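Side-chain contacts in putative drug/sodium antiporter (PDB 4Z3N), which is a MATE-family membrane transporter of Escherichia coli, linked to export of the genotoxin colibactin and probably working as an antiporter: residues 98-102 / 103-107; 110-113 / 114-118. One frame throughout, in Å; residues are numbered along the deposited sequence.

Interaction 1 (98-102 / 103-107)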
# COMPACT_ATOMS: atom_id res chain seq x y z
N ARG A 98 0.07 -19.53 6.14
CA ARG A 98 1.02 -20.64 6.37
C ARG A 98 0.44 -21.68 7.33
O ARG A 98 0.59 -22.88 7.12
CB ARG A 98 2.39 -20.15 6.90
CG ARG A 98 2.93 -18.95 6.16
CD ARG A 98 4.44 -18.95 5.97
NE ARG A 98 5.24 -18.44 7.09
CZ ARG A 98 5.13 -17.25 7.66
NH1 ARG A 98 4.21 -16.39 7.28
NH2 ARG A 98 5.95 -16.92 8.63
N ALA A 99 -0.25 -21.21 8.38
CA ALA A 99 -0.97 -22.11 9.29
C ALA A 99 -2.02 -22.95 8.56
O ALA A 99 -2.12 -24.15 8.78
CB ALA A 99 -1.63 -21.32 10.41
N ILE A 100 -2.80 -22.32 7.69
CA ILE A 100 -3.81 -23.06 6.95
C ILE A 100 -3.16 -24.09 6.04
O ILE A 100 -3.59 -25.24 6.00
CB ILE A 100 -4.71 -22.14 6.11
CG1 ILE A 100 -5.50 -21.19 7.02
CG2 ILE A 100 -5.61 -22.97 5.21
CD1 ILE A 100 -6.37 -20.19 6.27
N GLY A 101 -2.13 -23.69 5.30
CA GLY A 101 -1.44 -24.58 4.40
C GLY A 101 -0.83 -25.76 5.14
O GLY A 101 -0.83 -26.89 4.64
N MET A 102 -0.28 -25.49 6.32
CA MET A 102 0.25 -26.53 7.19
C MET A 102 -0.87 -27.40 7.78
O MET A 102 -0.61 -28.47 8.36
CB MET A 102 1.05 -25.92 8.31
CG MET A 102 2.54 -25.91 8.08
SD MET A 102 3.38 -25.10 9.45
CE MET A 102 2.48 -23.55 9.53
N GLN A 103 -2.11 -26.93 7.62
CA GLN A 103 -3.28 -27.59 8.17
C GLN A 103 -3.31 -27.61 9.68
O GLN A 103 -3.70 -28.61 10.28
CB GLN A 103 -3.37 -29.01 7.64
CG GLN A 103 -3.72 -29.09 6.18
CD GLN A 103 -4.28 -30.43 5.80
OE1 GLN A 103 -3.67 -31.46 6.08
NE2 GLN A 103 -5.46 -30.43 5.19
N ARG A 104 -2.90 -26.52 10.31
CA ARG A 104 -3.17 -26.37 11.72
C ARG A 104 -4.13 -25.23 11.96
O ARG A 104 -3.68 -24.09 12.09
CB ARG A 104 -1.87 -26.08 12.49
CG ARG A 104 -0.65 -26.78 11.92
CD ARG A 104 0.40 -27.02 12.99
NE ARG A 104 1.75 -27.18 12.45
CZ ARG A 104 2.33 -28.35 12.18
NH1 ARG A 104 1.68 -29.48 12.39
NH2 ARG A 104 3.57 -28.37 11.70
N LEU A 105 -5.42 -25.52 12.16
CA LEU A 105 -6.31 -24.41 12.47
C LEU A 105 -6.31 -24.55 13.95
O LEU A 105 -7.22 -25.07 14.59
CB LEU A 105 -7.69 -24.58 11.84
CG LEU A 105 -7.59 -25.04 10.38
CD1 LEU A 105 -8.95 -25.47 9.83
CD2 LEU A 105 -6.95 -23.95 9.50
N ASP A 106 -5.21 -24.02 14.45
CA ASP A 106 -4.64 -24.49 15.69
C ASP A 106 -3.84 -23.32 16.23
O ASP A 106 -4.19 -22.67 17.21
CB ASP A 106 -3.81 -25.74 15.37
CG ASP A 106 -3.09 -26.30 16.56
OD1 ASP A 106 -3.48 -25.97 17.71
OD2 ASP A 106 -2.13 -27.08 16.34
N ARG A 107 -2.74 -23.08 15.52
CA ARG A 107 -2.06 -21.80 15.51
C ARG A 107 -2.98 -20.72 14.91
O ARG A 107 -2.87 -19.55 15.25
CB ARG A 107 -0.75 -21.89 14.73
CG ARG A 107 0.44 -22.32 15.59
CD ARG A 107 1.65 -22.66 14.74
NE ARG A 107 2.03 -21.57 13.85
CZ ARG A 107 3.00 -20.70 14.09
NH1 ARG A 107 3.71 -20.79 15.21
NH2 ARG A 107 3.26 -19.74 13.21
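Two backbone bonds running from Gln-103 and Arg-104 into the last turn of helix 75-101 close it off as a Schellman motif. Arg-104 N gives its hydrogen to Ala-99 O at 2.9 Å, tilted 24° from the carbonyl plane, and Gln-103 N bonds Ile-100 O at 2.8 Å. The second bond is the more bent, with an N-H...O angle of 139°, and its donor sits well above the plane of the Ile-100 carbonyl. Positive phi at Gln-103 turns the chain out of the helix and lets both amides face back. Beyond these bonds, the Met-102 side chain lies across that of Arg-104: CB covers one face of the guanidinium, while the bend at chi3 (-52°) leaves SD 4.0 Å from NH2. Farther round the turn, Leu-105, centre of an inverse gamma turn, reaches back with CD2 to Ile-100 CG1, also at 4.0 Å. Phe-18 touches both of these residues and extends the apolar patch. Arg-107 adds a loose contact at the far end of the connection, its CB 4.4 Å from Ala-99 CB. Two carbonyls of the final turn, which have no further helix to bond, thus gain donors from the connection itself, and the Ile-100/Leu-105 and Met-102/Arg-104 contacts pack that connection against the helix end.

Interaction 2 (110-113 / 114-118); sequences RILS and VGIII
Leu-112 and Ile-116, one turn apart on helix 107-132, meet at an angle through their terminal methyls, CD1 to CD1 at 3.4 Å. With CG anti to the backbone N (chi1 162°), Leu-112 brings CD1 against Ile-116, although its CB sets out away from the following turn. Ile-116 comes the other way: CG1 stands beside its own backbone N (chi1 -74°), passing 3.4 Å from Leu-112 O, and carries CD1 back to the leucine. Val-170 of helix 162-177 touches both side chains, so the pair packs jointly on that helix. On another face, Val-114 rests CB 3.7 Å from Arg-110 O and turns its side chain to Ile-252 and Tyr-253 of helix 250-284. Ile-117 lays CG1 3.5 Å from Ser-113 O and likewise touches Tyr-253. Ser-113 OG bonds Gln-109 O, one turn back, giving the hydroxyl a partner on its own helix. Beneath the side chains run four successive i to i+4 bonds, from Val-114 N to Arg-110 O at 2.8 Å through to Ile-117 N and Ser-113 O at 2.9 Å. With these backbone polar groups paired internally and the serine hydroxyl tied to a carbonyl, residues 111-118 offer mainly hydrocarbon to the neighbouring helices, as suits their predicted transmembrane course.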
# COMPACT_ATOMS: atom_id res chain seq x y z
N ARG A 110 -4.99 -19.00 17.46
CA ARG A 110 -3.94 -18.27 18.15
C ARG A 110 -3.62 -16.95 17.44
O ARG A 110 -3.49 -15.89 18.07
CB ARG A 110 -2.65 -19.10 18.23
CG ARG A 110 -2.58 -20.18 19.28
CD ARG A 110 -1.15 -20.73 19.27
NE ARG A 110 -0.97 -21.96 20.04
CZ ARG A 110 0.05 -22.81 19.88
NH1 ARG A 110 0.99 -22.57 18.96
NH2 ARG A 110 0.14 -23.90 20.63
N ILE A 111 -3.46 -17.05 16.12
CA ILE A 111 -2.93 -15.97 15.31
C ILE A 111 -3.87 -14.79 15.33
O ILE A 111 -3.43 -13.65 15.43
CB ILE A 111 -2.66 -16.46 13.86
CG1 ILE A 111 -1.30 -17.16 13.79
CG2 ILE A 111 -2.65 -15.30 12.87
CD1 ILE A 111 -1.11 -18.05 12.57
N LEU A 112 -5.17 -15.07 15.25
CA LEU A 112 -6.18 -14.01 15.29
C LEU A 112 -6.04 -13.30 16.63
O LEU A 112 -5.98 -12.06 16.70
CB LEU A 112 -7.59 -14.58 15.09
CG LEU A 112 -8.78 -13.71 15.51
CD1 LEU A 112 -8.71 -12.36 14.87
CD2 LEU A 112 -10.07 -14.39 15.13
N SER A 113 -5.95 -14.10 17.68
CA SER A 113 -5.76 -13.57 19.02
C SER A 113 -4.57 -12.62 19.08
O SER A 113 -4.74 -11.44 19.41
CB SER A 113 -5.59 -14.72 20.01
OG SER A 113 -6.79 -15.44 20.09
N VAL A 114 -3.39 -13.15 18.79
CA VAL A 114 -2.16 -12.37 18.74
C VAL A 114 -2.27 -11.21 17.74
O VAL A 114 -1.70 -10.14 17.96
CB VAL A 114 -0.96 -13.25 18.38
CG1 VAL A 114 0.17 -12.43 17.75
CG2 VAL A 114 -0.47 -13.99 19.60
N GLY A 115 -3.03 -11.42 16.67
CA GLY A 115 -3.31 -10.35 15.72
C GLY A 115 -4.07 -9.19 16.35
O GLY A 115 -3.72 -8.03 16.19
N ILE A 116 -5.11 -9.52 17.10
CA ILE A 116 -5.92 -8.52 17.77
C ILE A 116 -5.14 -7.78 18.86
O ILE A 116 -5.21 -6.55 18.96
CB ILE A 116 -7.20 -9.17 18.36
CG1 ILE A 116 -8.17 -9.49 17.22
CG2 ILE A 116 -7.88 -8.26 19.38
CD1 ILE A 116 -9.29 -10.41 17.62
N ILE A 117 -4.38 -8.54 19.66
CA ILE A 117 -3.59 -7.97 20.77
C ILE A 117 -2.53 -6.99 20.26
O ILE A 117 -2.30 -5.93 20.85
CB ILE A 117 -2.91 -9.08 21.60
CG1 ILE A 117 -3.94 -9.84 22.43
CG2 ILE A 117 -1.81 -8.50 22.50
CD1 ILE A 117 -3.35 -10.92 23.30
N ILE A 118 -1.88 -7.37 19.17
CA ILE A 118 -0.87 -6.53 18.55
C ILE A 118 -1.50 -5.22 18.06
O ILE A 118 -0.96 -4.13 18.23
CB ILE A 118 -0.17 -7.28 17.39
CG1 ILE A 118 0.89 -8.23 17.96
CG2 ILE A 118 0.47 -6.32 16.41
CD1 ILE A 118 1.34 -9.32 17.00

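Interactions 1 and 2 follow each other along the chain, their centres about 15 Å apart, within the same MatE domain. Interaction 1 ends helix 75-101 and leads into helix 107-132; interaction 2 lies wholly within the latter. Each mixes buried and exposed residues, but the loop half of interaction 1 is largely exposed and carries charged side chains, whereas 114-118 is all apolar and much of it packs on other helices, with Ile-117 exposed. Their backbone chemistry differs accordingly: a terminating turn in one, regular helical bonding in the other. They meet directly where Ala-99 CB packs 4.0 Å from Ile-111 CD1, joining the two consecutive helices beside their connection.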